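Local coordinates for protein LAE5 (Uncultured bacterium, PDB 5JD3) that probably hydrolyses carboxylic esters, as an esterase of the GDSL-like lipase/acylhydrolase family found in a lake metagenome, at residues M22-G27 with A231-L236; K29-G34 with F100-D105; E133-T138 with D178-V183; T157-E162 with I215-A220. All coordinates share one frame; numbering follows the deposited sequence.

Contact 1 of 4, residues M22-G27 with A231-L236; sequences MYFAAG and AATGCL
Tyr-23 and Phe-24 close on Thr-233 where helix 219-232 ends in a Schellman motif, so the contact joins the N-terminal loop ahead of strand 29-34 to the last helix of the chain. The motif is defined by Gly-234, the C-prime residue with positive phi (65°), by the bond from Cys-235 N to Leu-230 O, and by a weak one from Gly-234 N to Ala-231 O.

Polar contact across the segments is slight. Tyr-23 N donates to Thr-233 O over 3.3 Å at 147°, a weak hydrogen bond, and Tyr-23 CB sits equally close to that oxygen. The hydroxyl of Thr-233 is turned back to its own helix, where OG1 bonds to Phe-229 O and Leu-230 O.

Apolar packing does more. With OG1 committed to the helix, Thr-233 offers CB and CG2 to the loop. Phe-24 CE2 lies 3.8 Å from Thr-233 CB, and Phe-24 CZ is 3.9 Å from Thr-233 CG2, the two side chains meeting at a slant. Tyr-23 crosses Thr-233 at about a right angle, its CB 3.8 Å from Thr-233 CB. Its CG is anti to the backbone N (chi1 174°), which carries the ring past Thr-233 toward Leu-190 and Ile-154 of the central sheet.

The two aromatic rings also meet. Tyr-23 CD2 stands 3.7 Å above the plane of the Phe-24 ring, over its centre, while Phe-24 CE1 lies in plane at the edge of the Tyr-23 ring.

At the exposed margin the poorly ordered Met-22 brings CB to 3.9 Å from Gly-234 O.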
loop_
_atom_site.group_PDB
_atom_site.type_symbol
_atom_site.label_atom_id
_atom_site.label_comp_id
_atom_site.label_asym_id
_atom_site.label_seq_id
_atom_site.Cartn_x
_atom_site.Cartn_y
_atom_site.Cartn_z
ATOM N N MET A 22 -8.373 -15.730 -5.933
ATOM C CA MET A 22 -9.710 -15.755 -6.472
ATOM C C MET A 22 -10.102 -14.437 -7.088
ATOM O O MET A 22 -10.715 -14.395 -8.097
ATOM C CB MET A 22 -10.682 -16.243 -5.395
ATOM C CG MET A 22 -12.042 -15.603 -5.370
ATOM S SD MET A 22 -12.302 -14.771 -3.822
ATOM C CE MET A 22 -12.803 -13.147 -4.380
ATOM N N TYR A 23 -9.696 -13.362 -6.488
ATOM C CA TYR A 23 -10.030 -12.019 -6.941
ATOM C C TYR A 23 -9.336 -11.721 -8.264
ATOM O O TYR A 23 -9.866 -11.007 -9.116
ATOM C CB TYR A 23 -9.634 -10.993 -5.874
ATOM C CG TYR A 23 -9.798 -9.547 -6.284
ATOM C CD1 TYR A 23 -11.016 -8.899 -6.134
ATOM C CD2 TYR A 23 -8.730 -8.824 -6.801
ATOM C CE1 TYR A 23 -11.171 -7.575 -6.499
ATOM C CE2 TYR A 23 -8.875 -7.502 -7.171
ATOM C CZ TYR A 23 -10.098 -6.882 -7.016
ATOM O OH TYR A 23 -10.247 -5.565 -7.381
ATOM N N PHE A 24 -8.147 -12.290 -8.429
ATOM C CA PHE A 24 -7.336 -12.062 -9.616
ATOM C C PHE A 24 -7.578 -13.118 -10.687
ATOM O O PHE A 24 -7.612 -14.313 -10.397
ATOM C CB PHE A 24 -5.851 -12.040 -9.245
ATOM C CG PHE A 24 -5.498 -10.990 -8.234
ATOM C CD1 PHE A 24 -5.390 -9.661 -8.609
ATOM C CD2 PHE A 24 -5.273 -11.330 -6.910
ATOM C CE1 PHE A 24 -5.065 -8.689 -7.681
ATOM C CE2 PHE A 24 -4.946 -10.361 -5.978
ATOM C CZ PHE A 24 -4.843 -9.040 -6.365
ATOM N N ALA A 25 -7.748 -12.673 -11.927
ATOM C CA ALA A 25 -7.824 -13.593 -13.052
ATOM C C ALA A 25 -6.446 -14.197 -13.292
ATOM O O ALA A 25 -5.429 -13.574 -12.986
ATOM C CB ALA A 25 -8.329 -12.884 -14.297
ATOM N N ALA A 26 -6.411 -15.411 -13.829
ATOM C CA ALA A 26 -5.147 -16.098 -14.067
ATOM C C ALA A 26 -4.316 -15.383 -15.128
ATOM O O ALA A 26 -4.852 -14.879 -16.114
ATOM C CB ALA A 26 -5.398 -17.541 -14.476
ATOM N N GLY A 27 -3.006 -15.338 -14.912
ATOM C CA GLY A 27 -2.094 -14.728 -15.863
ATOM C C GLY A 27 -2.138 -13.212 -15.868
ATOM O O GLY A 27 -1.650 -12.575 -16.800
ATOM N N ALA A 231 -6.317 -11.801 2.358
ATOM C CA ALA A 231 -7.648 -12.078 2.887
ATOM C C ALA A 231 -8.711 -11.288 2.132
ATOM O O ALA A 231 -9.778 -11.814 1.814
ATOM C CB ALA A 231 -7.705 -11.760 4.373
ATOM N N ALA A 232 -8.410 -10.025 1.846
ATOM C CA ALA A 232 -9.336 -9.156 1.129
ATOM C C ALA A 232 -9.530 -9.621 -0.310
ATOM O O ALA A 232 -10.584 -9.401 -0.906
ATOM C CB ALA A 232 -8.840 -7.718 1.159
ATOM N N THR A 233 -8.507 -10.263 -0.864
ATOM C CA THR A 233 -8.570 -10.773 -2.228
ATOM C C THR A 233 -8.881 -12.268 -2.238
ATOM O O THR A 233 -8.832 -12.916 -3.283
ATOM C CB THR A 233 -7.256 -10.517 -2.989
ATOM O OG1 THR A 233 -6.173 -11.162 -2.308
ATOM C CG2 THR A 233 -6.976 -9.024 -3.077
ATOM N N GLY A 234 -9.192 -12.807 -1.063
ATOM C CA GLY A 234 -9.660 -14.176 -0.936
ATOM C C GLY A 234 -8.675 -15.266 -1.322
ATOM O O GLY A 234 -9.066 -16.279 -1.900
ATOM N N CYS A 235 -7.401 -15.062 -1.003
ATOM C CA CYS A 235 -6.380 -16.085 -1.228
ATOM C C CYS A 235 -5.408 -16.176 -0.055
ATOM O O CYS A 235 -4.224 -16.461 -0.238
ATOM C CB CYS A 235 -5.612 -15.811 -2.523
ATOM S SG CYS A 235 -5.071 -14.102 -2.750
ATOM N N LEU A 236 -5.917 -15.935 1.149
ATOM C CA LEU A 236 -5.115 -16.049 2.361
ATOM C C LEU A 236 -4.746 -17.503 2.636
ATOM O O LEU A 236 -3.587 -17.822 2.897
ATOM C CB LEU A 236 -5.864 -15.462 3.558
ATOM C CG LEU A 236 -5.198 -15.635 4.925
ATOM C CD1 LEU A 236 -3.877 -14.882 4.971
ATOM C CD2 LEU A 236 -6.124 -15.173 6.041
#

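Contact 2 of 4, residues K29-G34 with F100-D105; sequences KLVIIG and FGLKPD
The carboxylate of Asp-105 meets the start of strand 29-34 through the anti lone pair of OD2, which accepts from Lys-29 N at 2.8 Å and 159°. Two carbonyl groups are met in their own planes: Lys-29 O takes Asp-105 N at 2.9 Å, and Leu-102 O takes Lys-29 NZ, also at 2.9 Å. The Pro-104 ring presents CB to Val-31 CG2 at 3.6 Å, and Leu-102 CD1 approaches the same methyl at 4.2 Å.

Asp-105 thus grips both backbone polar groups of Lys-29, one with its side chain and one with its amide, at the entry to strand 106-110, which pairs with 29-34 in the parallel sheet. The Lys-29 chain starts out extended (chi1 169°) and bends at chi3 (76°), which brings NZ to the turn after helix 88-100; Glu-49 is a weak, long ion-pair partner. With a methionine at this position, the Leu-102 carbonyl would probably lose its ammonium donor and the turn one of its ties to the strand.

The chemistry implies a helix-to-strand connection held by three hydrogen bonds, one of them from a charged ammonium, and by apolar packing on Val-31.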
loop_
_atom_site.group_PDB
_atom_site.type_symbol
_atom_site.label_atom_id
_atom_site.label_comp_id
_atom_site.label_asym_id
_atom_site.label_seq_id
_atom_site.Cartn_x
_atom_site.Cartn_y
_atom_site.Cartn_z
ATOM N N LYS A 29 -1.390 -9.261 -14.510
ATOM C CA LYS A 29 -0.273 -8.503 -13.958
ATOM C C LYS A 29 -0.752 -7.473 -12.942
ATOM O O LYS A 29 -1.550 -6.592 -13.262
ATOM C CB LYS A 29 0.522 -7.807 -15.065
ATOM C CG LYS A 29 1.531 -6.798 -14.529
ATOM C CD LYS A 29 2.712 -6.609 -15.467
ATOM C CE LYS A 29 2.346 -5.757 -16.666
ATOM N NZ LYS A 29 3.561 -5.268 -17.379
ATOM N N LEU A 30 -0.253 -7.591 -11.716
ATOM C CA LEU A 30 -0.601 -6.662 -10.650
ATOM C C LEU A 30 0.541 -5.693 -10.360
ATOM O O LEU A 30 1.657 -6.109 -10.050
ATOM C CB LEU A 30 -0.974 -7.424 -9.376
ATOM C CG LEU A 30 -1.084 -6.596 -8.094
ATOM C CD1 LEU A 30 -2.200 -5.566 -8.195
ATOM C CD2 LEU A 30 -1.292 -7.500 -6.889
ATOM N N VAL A 31 0.254 -4.399 -10.465
ATOM C CA VAL A 31 1.236 -3.372 -10.149
ATOM C C VAL A 31 0.928 -2.743 -8.796
ATOM O O VAL A 31 -0.149 -2.181 -8.593
ATOM C CB VAL A 31 1.281 -2.274 -11.231
ATOM C CG1 VAL A 31 2.041 -1.056 -10.727
ATOM C CG2 VAL A 31 1.908 -2.813 -12.507
ATOM N N ILE A 32 1.876 -2.850 -7.871
ATOM C CA ILE A 32 1.709 -2.295 -6.534
ATOM C C ILE A 32 2.617 -1.086 -6.341
ATOM O O ILE A 32 3.841 -1.193 -6.432
ATOM C CB ILE A 32 2.003 -3.347 -5.450
ATOM C CG1 ILE A 32 1.168 -4.605 -5.699
ATOM C CG2 ILE A 32 1.724 -2.779 -4.068
ATOM C CD1 ILE A 32 1.466 -5.738 -4.743
ATOM N N ILE A 33 2.008 0.065 -6.073
ATOM C CA ILE A 33 2.741 1.322 -5.999
ATOM C C ILE A 33 2.506 2.019 -4.657
ATOM O O ILE A 33 1.409 1.959 -4.099
ATOM C CB ILE A 33 2.340 2.255 -7.171
ATOM C CG1 ILE A 33 3.181 3.533 -7.176
ATOM C CG2 ILE A 33 0.850 2.576 -7.129
ATOM C CD1 ILE A 33 2.920 4.426 -8.370
ATOM N N GLY A 34 3.546 2.660 -4.130
ATOM C CA GLY A 34 3.444 3.355 -2.858
ATOM C C GLY A 34 4.770 3.894 -2.353
ATOM O O GLY A 34 5.671 4.191 -3.137
ATOM N N PHE A 100 0.410 3.486 -15.800
ATOM C CA PHE A 100 -0.198 3.338 -17.120
ATOM C C PHE A 100 0.780 2.768 -18.143
ATOM O O PHE A 100 0.396 1.978 -19.006
ATOM C CB PHE A 100 -0.736 4.682 -17.614
ATOM C CG PHE A 100 -1.950 5.161 -16.871
ATOM C CD1 PHE A 100 -2.775 4.263 -16.212
ATOM C CD2 PHE A 100 -2.270 6.508 -16.837
ATOM C CE1 PHE A 100 -3.894 4.702 -15.529
ATOM C CE2 PHE A 100 -3.387 6.953 -16.156
ATOM C CZ PHE A 100 -4.200 6.048 -15.502
ATOM N N GLY A 101 2.044 3.165 -18.035
ATOM C CA GLY A 101 3.062 2.741 -18.978
ATOM C C GLY A 101 3.450 1.279 -18.862
ATOM O O GLY A 101 4.280 0.789 -19.627
ATOM N N LEU A 102 2.852 0.577 -17.904
ATOM C CA LEU A 102 3.144 -0.836 -17.702
ATOM C C LEU A 102 1.964 -1.711 -18.113
ATOM O O LEU A 102 2.065 -2.937 -18.114
ATOM C CB LEU A 102 3.516 -1.102 -16.243
ATOM C CG LEU A 102 4.759 -0.359 -15.747
ATOM C CD1 LEU A 102 5.108 -0.772 -14.325
ATOM C CD2 LEU A 102 5.934 -0.597 -16.683
ATOM N N LYS A 103 0.843 -1.110 -18.474
ATOM C CA LYS A 103 -0.351 -1.845 -18.890
ATOM C C LYS A 103 -0.822 -2.908 -17.930
ATOM O O LYS A 103 -0.895 -4.056 -18.271
ATOM C CB LYS A 103 -0.184 -2.423 -20.290
ATOM C CG LYS A 103 0.085 -1.424 -21.382
ATOM C CD LYS A 103 1.214 -1.910 -22.268
ATOM C CE LYS A 103 1.560 -0.972 -23.421
ATOM N NZ LYS A 103 1.420 0.496 -23.172
ATOM N N PRO A 104 -1.129 -2.542 -16.710
ATOM C CA PRO A 104 -1.459 -3.567 -15.718
ATOM C C PRO A 104 -2.907 -4.034 -15.809
ATOM O O PRO A 104 -3.762 -3.310 -16.320
ATOM C CB PRO A 104 -1.206 -2.849 -14.395
ATOM C CG PRO A 104 -1.564 -1.432 -14.691
ATOM C CD PRO A 104 -1.210 -1.185 -16.138
ATOM N N ASP A 105 -3.170 -5.240 -15.316
ATOM C CA ASP A 105 -4.531 -5.753 -15.227
ATOM C C ASP A 105 -5.147 -5.321 -13.904
ATOM O O ASP A 105 -6.351 -5.088 -13.809
ATOM C CB ASP A 105 -4.542 -7.277 -15.356
ATOM C CG ASP A 105 -4.003 -7.752 -16.689
ATOM O OD1 ASP A 105 -4.523 -7.307 -17.734
ATOM O OD2 ASP A 105 -3.052 -8.562 -16.693
#

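Contact 3 of 4, residues E133-T138 with D178-V183; sequences EEYEKT and DLMRRV
Leu-179 is the first residue of segment 178-183 to meet helix 132-146, and it points at the partner helix. Its CG lies 4.1 Å from Glu-136 CB, while its CD2 comes to 4.3 Å from Tyr-135 CD2, oblique to the ring. Both neighbours lie on the same side of the leucine, the side facing helix 132-146, in keeping with the closest backbone register of the contact, Glu-136 with Leu-179, whose CA atoms are 6.3 Å apart.

Met-180 follows, with CB 4.3 Å from Tyr-135 OH. That hydroxyl is buried, and its hydrogen bond is to Ile-111 O, so the methionine is only a packing neighbour; the tyrosine ring also meets Tyr-176.

The two segments run nearly parallel, with axes 9.9 Å apart at closest approach and a signed crossing angle of -26°. Such a parallel pair fits the three-layer alpha/beta/alpha build of this hydrolase family: helix 132-146 leads into strand 152-156 and helix 168-187 into strand 190-192, neighbouring strands of the parallel sheet.

Arg-182 lies at the exposed border. With chi1 at 65° and a bend at chi3, its chain lays one guanidinium face toward Glu-136. Glu-136, extended beyond CG, sets OE2 3.6 Å from Arg-182 NE, over that face and offset toward its rim. The planes stand 52° apart and no N-H points at the oxygen: this long salt bridge is electrostatic alone. Arg-186 offers the same oxygen a second, weak ion pair.

Val-183 turns inward again, its CG2 4.5 Å from Glu-136 O and its side chain also against Val-143.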
loop_
_atom_site.group_PDB
_atom_site.type_symbol
_atom_site.label_atom_id
_atom_site.label_comp_id
_atom_site.label_asym_id
_atom_site.label_seq_id
_atom_site.Cartn_x
_atom_site.Cartn_y
_atom_site.Cartn_z
ATOM N N GLU A 133 -7.601 17.745 2.119
ATOM C CA GLU A 133 -8.290 18.100 0.884
ATOM C C GLU A 133 -7.488 17.692 -0.349
ATOM O O GLU A 133 -8.030 17.097 -1.281
ATOM C CB GLU A 133 -8.580 19.600 0.850
ATOM C CG GLU A 133 -9.207 20.082 -0.447
ATOM C CD GLU A 133 -9.628 21.537 -0.383
ATOM O OE1 GLU A 133 -9.874 22.037 0.735
ATOM O OE2 GLU A 133 -9.711 22.181 -1.450
ATOM N N GLU A 134 -6.197 18.014 -0.352
ATOM C CA GLU A 134 -5.327 17.657 -1.467
ATOM C C GLU A 134 -5.185 16.144 -1.581
ATOM O O GLU A 134 -5.180 15.595 -2.682
ATOM C CB GLU A 134 -3.947 18.300 -1.311
ATOM C CG GLU A 134 -2.971 17.929 -2.419
ATOM C CD GLU A 134 -1.599 18.544 -2.228
ATOM O OE1 GLU A 134 -1.397 19.251 -1.219
ATOM O OE2 GLU A 134 -0.721 18.319 -3.088
ATOM N N TYR A 135 -5.072 15.481 -0.434
ATOM C CA TYR A 135 -4.945 14.030 -0.390
ATOM C C TYR A 135 -6.145 13.351 -1.043
ATOM O O TYR A 135 -5.981 12.466 -1.878
ATOM C CB TYR A 135 -4.789 13.550 1.055
ATOM C CG TYR A 135 -4.651 12.050 1.197
ATOM C CD1 TYR A 135 -3.428 11.424 0.995
ATOM C CD2 TYR A 135 -5.742 11.261 1.541
ATOM C CE1 TYR A 135 -3.297 10.053 1.125
ATOM C CE2 TYR A 135 -5.620 9.890 1.673
ATOM C CZ TYR A 135 -4.396 9.292 1.466
ATOM O OH TYR A 135 -4.268 7.928 1.597
ATOM N N GLU A 136 -7.345 13.775 -0.663
ATOM C CA GLU A 136 -8.568 13.214 -1.228
ATOM C C GLU A 136 -8.667 13.482 -2.724
ATOM O O GLU A 136 -8.854 12.560 -3.516
ATOM C CB GLU A 136 -9.802 13.783 -0.526
ATOM C CG GLU A 136 -11.112 13.408 -1.204
ATOM C CD GLU A 136 -12.329 13.923 -0.461
ATOM O OE1 GLU A 136 -12.220 14.963 0.221
ATOM O OE2 GLU A 136 -13.401 13.287 -0.564
ATOM N N LYS A 137 -8.537 14.752 -3.096
ATOM C CA LYS A 137 -8.666 15.182 -4.484
ATOM C C LYS A 137 -7.694 14.448 -5.404
ATOM O O LYS A 137 -8.073 13.996 -6.484
ATOM C CB LYS A 137 -8.444 16.692 -4.592
ATOM C CG LYS A 137 -8.760 17.279 -5.958
ATOM C CD LYS A 137 -10.013 18.141 -5.906
ATOM C CE LYS A 137 -10.195 18.935 -7.189
ATOM N NZ LYS A 137 -11.415 19.791 -7.143
ATOM N N THR A 138 -6.445 14.325 -4.967
ATOM C CA THR A 138 -5.414 13.666 -5.763
ATOM C C THR A 138 -5.642 12.158 -5.836
ATOM O O THR A 138 -5.531 11.558 -6.904
ATOM C CB THR A 138 -4.006 13.935 -5.197
ATOM O OG1 THR A 138 -3.821 15.345 -5.021
ATOM C CG2 THR A 138 -2.938 13.403 -6.140
ATOM N N ASP A 178 -9.921 6.962 6.449
ATOM C CA ASP A 178 -11.349 7.103 6.179
ATOM C C ASP A 178 -11.592 7.771 4.834
ATOM O O ASP A 178 -12.568 7.472 4.145
ATOM C CB ASP A 178 -12.029 7.911 7.289
ATOM C CG ASP A 178 -12.361 7.071 8.506
ATOM O OD1 ASP A 178 -11.746 5.998 8.678
ATOM O OD2 ASP A 178 -13.239 7.486 9.292
ATOM N N LEU A 179 -10.685 8.657 4.479
ATOM C CA LEU A 179 -10.726 9.394 3.239
ATOM C C LEU A 179 -10.456 8.492 2.068
ATOM O O LEU A 179 -11.008 8.620 1.050
ATOM C CB LEU A 179 -9.698 10.478 3.276
ATOM C CG LEU A 179 -10.055 11.937 3.085
ATOM C CD1 LEU A 179 -11.442 12.227 3.595
ATOM C CD2 LEU A 179 -9.032 12.787 3.806
ATOM N N MET A 180 -9.581 7.560 2.257
ATOM C CA MET A 180 -9.283 6.564 1.236
ATOM C C MET A 180 -10.458 5.602 1.092
ATOM O O MET A 180 -10.694 5.048 0.017
ATOM C CB MET A 180 -8.005 5.793 1.571
ATOM C CG MET A 180 -7.543 4.872 0.451
ATOM S SD MET A 180 -6.173 3.802 0.917
ATOM C CE MET A 180 -5.041 4.091 -0.442
ATOM N N ARG A 181 -11.194 5.411 2.183
ATOM C CA ARG A 181 -12.356 4.531 2.182
ATOM C C ARG A 181 -13.477 5.079 1.308
ATOM O O ARG A 181 -14.090 4.339 0.539
ATOM C CB ARG A 181 -12.876 4.314 3.606
ATOM C CG ARG A 181 -12.048 3.359 4.452
ATOM C CD ARG A 181 -12.710 3.121 5.802
ATOM N NE ARG A 181 -11.826 2.450 6.752
ATOM C CZ ARG A 181 -11.826 1.141 6.980
ATOM N NH1 ARG A 181 -10.986 0.622 7.867
ATOM N NH2 ARG A 181 -12.666 0.349 6.327
ATOM N N ARG A 182 -13.743 6.376 1.425
ATOM C CA ARG A 182 -14.834 6.990 0.678
ATOM C C ARG A 182 -14.472 7.171 -0.794
ATOM O O ARG A 182 -15.343 7.423 -1.626
ATOM C CB ARG A 182 -15.227 8.335 1.297
ATOM C CG ARG A 182 -14.159 9.409 1.224
ATOM C CD ARG A 182 -14.653 10.702 1.852
ATOM N NE ARG A 182 -15.830 11.226 1.166
ATOM C CZ ARG A 182 -16.540 12.267 1.590
ATOM N NH1 ARG A 182 -16.195 12.899 2.703
ATOM N NH2 ARG A 182 -17.598 12.675 0.901
ATOM N N VAL A 183 -13.188 7.043 -1.112
ATOM C CA VAL A 183 -12.746 7.057 -2.501
ATOM C C VAL A 183 -12.935 5.672 -3.112
ATOM O O VAL A 183 -13.381 5.538 -4.253
ATOM C CB VAL A 183 -11.270 7.490 -2.632
ATOM C CG1 VAL A 183 -10.781 7.308 -4.061
ATOM C CG2 VAL A 183 -11.105 8.938 -2.199
#

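Contact 4 of 4, residues T157-E162 with I215-A220; sequences TPYFIE and IHPNLA
Tyr-159 OH donates to Ile-215 O over 2.5 Å, a short hydrogen bond, and it is the one polar link between segments 157-162 and 215-220. The C=O...donor angle of 162° puts the hydroxyl nearly in line with the carbonyl, and the oxygen lies at the edge of the phenol ring, near its plane. A chi1 of 68° turns the Tyr-159 ring across the gap to the second segment. Phenylalanine in place of this tyrosine would probably leave the buried Ile-215 carbonyl without its donor and the ring less firmly fixed in rotation.

The bond falls beside the probable catalytic centre. His-216, next in the chain, has its ND1 bonded to Asp-213 and its NE2 to Ser-36, a charge-relay geometry consistent with the Ser-His-Asp triad of GDSL hydrolases; Tyr-159, on the loop that follows strand 152-156, thus holds the carbonyl directly preceding the histidine. Asp-213 OD1 also accepts from Ile-215 N, so both backbone polar groups of Ile-215 are bonded.

Apolar contacts complete the interface. Ile-215 CD1 touches the Phe-160 ring in plane at its edge, 3.6 Å from CD1 of that ring, the two side chains crossing at about a right angle. The same methyl is 3.6 Å from Tyr-159 O.

Pro-217 is met by two residues: Tyr-159 OH lies 3.7 Å from its CD, and Ile-161, centre of an inverse gamma turn, reaches its CB with CD1 at 4.2 Å.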
loop_
_atom_site.group_PDB
_atom_site.type_symbol
_atom_site.label_atom_id
_atom_site.label_comp_id
_atom_site.label_asym_id
_atom_site.label_seq_id
_atom_site.Cartn_x
_atom_site.Cartn_y
_atom_site.Cartn_z
ATOM N N THR A 157 -5.126 0.967 2.972
ATOM C CA THR A 157 -5.136 2.122 3.862
ATOM C C THR A 157 -3.758 2.392 4.460
ATOM O O THR A 157 -2.998 1.462 4.735
ATOM C CB THR A 157 -6.164 1.942 5.007
ATOM O OG1 THR A 157 -6.242 3.144 5.784
ATOM C CG2 THR A 157 -5.777 0.787 5.915
ATOM N N PRO A 158 -3.418 3.677 4.636
ATOM C CA PRO A 158 -2.205 4.006 5.385
ATOM C C PRO A 158 -2.385 3.607 6.842
ATOM O O PRO A 158 -3.521 3.505 7.302
ATOM C CB PRO A 158 -2.090 5.524 5.228
ATOM C CG PRO A 158 -3.493 5.979 4.985
ATOM C CD PRO A 158 -4.126 4.884 4.173
ATOM N N TYR A 159 -1.293 3.374 7.555
ATOM C CA TYR A 159 -1.405 2.924 8.932
ATOM C C TYR A 159 -0.420 3.624 9.853
ATOM O O TYR A 159 0.545 4.246 9.409
ATOM C CB TYR A 159 -1.195 1.408 9.018
ATOM C CG TYR A 159 0.216 0.968 8.700
ATOM C CD1 TYR A 159 1.180 0.875 9.698
ATOM C CD2 TYR A 159 0.587 0.646 7.404
ATOM C CE1 TYR A 159 2.471 0.480 9.409
ATOM C CE2 TYR A 159 1.874 0.245 7.111
ATOM C CZ TYR A 159 2.812 0.166 8.113
ATOM O OH TYR A 159 4.094 -0.232 7.815
ATOM N N PHE A 160 -0.685 3.507 11.148
ATOM C CA PHE A 160 0.244 3.924 12.181
ATOM C C PHE A 160 0.219 2.849 13.257
ATOM O O PHE A 160 -0.827 2.579 13.843
ATOM C CB PHE A 160 -0.140 5.293 12.746
ATOM C CG PHE A 160 0.909 5.903 13.633
ATOM C CD1 PHE A 160 2.252 5.814 13.305
ATOM C CD2 PHE A 160 0.550 6.584 14.784
ATOM C CE1 PHE A 160 3.219 6.379 14.116
ATOM C CE2 PHE A 160 1.511 7.153 15.600
ATOM C CZ PHE A 160 2.847 7.050 15.264
ATOM N N ILE A 161 1.360 2.212 13.497
ATOM C CA ILE A 161 1.413 1.128 14.470
ATOM C C ILE A 161 1.358 1.708 15.881
ATOM O O ILE A 161 2.350 1.721 16.610
ATOM C CB ILE A 161 2.672 0.257 14.288
ATOM C CG1 ILE A 161 2.826 -0.137 12.819
ATOM C CG2 ILE A 161 2.588 -0.999 15.145
ATOM C CD1 ILE A 161 4.025 -1.017 12.540
ATOM N N GLU A 162 0.178 2.198 16.246
ATOM C CA GLU A 162 -0.046 2.819 17.544
ATOM C C GLU A 162 -1.491 2.608 17.978
ATOM O O GLU A 162 -2.413 3.131 17.352
ATOM C CB GLU A 162 0.282 4.313 17.491
ATOM C CG GLU A 162 -0.006 5.056 18.783
ATOM C CD GLU A 162 0.751 4.483 19.964
ATOM O OE1 GLU A 162 1.986 4.332 19.862
ATOM O OE2 GLU A 162 0.111 4.180 20.993
ATOM N N ILE A 215 6.280 2.504 12.058
ATOM C CA ILE A 215 5.970 2.626 10.636
ATOM C C ILE A 215 6.661 1.544 9.812
ATOM O O ILE A 215 6.006 0.821 9.062
ATOM C CB ILE A 215 6.370 4.006 10.081
ATOM C CG1 ILE A 215 5.434 5.089 10.618
ATOM C CG2 ILE A 215 6.326 3.998 8.561
ATOM C CD1 ILE A 215 3.981 4.882 10.239
ATOM N N HIS A 216 7.982 1.445 9.944
ATOM C CA HIS A 216 8.754 0.425 9.238
ATOM C C HIS A 216 8.923 -0.815 10.110
ATOM O O HIS A 216 9.761 -0.832 11.012
ATOM C CB HIS A 216 10.126 0.967 8.829
ATOM C CG HIS A 216 10.067 2.245 8.051
ATOM N ND1 HIS A 216 10.234 3.481 8.637
ATOM C CD2 HIS A 216 9.867 2.479 6.733
ATOM C CE1 HIS A 216 10.136 4.421 7.714
ATOM N NE2 HIS A 216 9.913 3.840 6.550
ATOM N N PRO A 217 8.134 -1.864 9.837
ATOM C CA PRO A 217 8.112 -3.042 10.704
ATOM C C PRO A 217 9.140 -4.094 10.309
ATOM O O PRO A 217 9.773 -3.978 9.259
ATOM C CB PRO A 217 6.697 -3.576 10.502
ATOM C CG PRO A 217 6.417 -3.267 9.057
ATOM C CD PRO A 217 7.185 -2.000 8.718
ATOM N N ASN A 218 9.301 -5.112 11.148
ATOM C CA ASN A 218 10.094 -6.276 10.775
ATOM C C ASN A 218 9.300 -7.135 9.796
ATOM O O ASN A 218 8.226 -6.733 9.347
ATOM C CB ASN A 218 10.502 -7.085 12.011
ATOM C CG ASN A 218 9.326 -7.418 12.915
ATOM O OD1 ASN A 218 8.166 -7.314 12.518
ATOM N ND2 ASN A 218 9.627 -7.825 14.144
ATOM N N LEU A 219 9.820 -8.312 9.467
ATOM C CA LEU A 219 9.158 -9.178 8.496
ATOM C C LEU A 219 7.761 -9.580 8.965
ATOM O O LEU A 219 6.843 -9.721 8.155
ATOM C CB LEU A 219 9.998 -10.425 8.224
ATOM C CG LEU A 219 9.583 -11.216 6.982
ATOM C CD1 LEU A 219 9.738 -10.360 5.732
ATOM C CD2 LEU A 219 10.385 -12.501 6.861
ATOM N N ALA A 220 7.607 -9.754 10.276
ATOM C CA ALA A 220 6.320 -10.109 10.864
ATOM C C ALA A 220 5.271 -9.039 10.582
ATOM O O ALA A 220 4.118 -9.349 10.283
ATOM C CB ALA A 220 6.464 -10.327 12.361
#

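In the fold
Contact 4 is the buried one, its centre about 11 Å from that of the chain, whereas the centres of contacts 1, 2 and 3, all partly buried, lie about 13 to 16 Å away. Their chemistry follows: a lone short hydrogen bond among apolar groups in contact 4, hydrogen bonds of backbone and charged side chains at a strand's start in contact 2, a helix pair with a long ion pair at its rim in contact 3, and one weak bond amid aromatic packing in contact 1. Contacts 1 and 4 use opposite ends of helix 219-232. Contact 3 touches contact 4 through Met-180 and Tyr-135 against Thr-157 and Pro-158, and contact 1 meets contact 2 where Phe-24 packs on Leu-30.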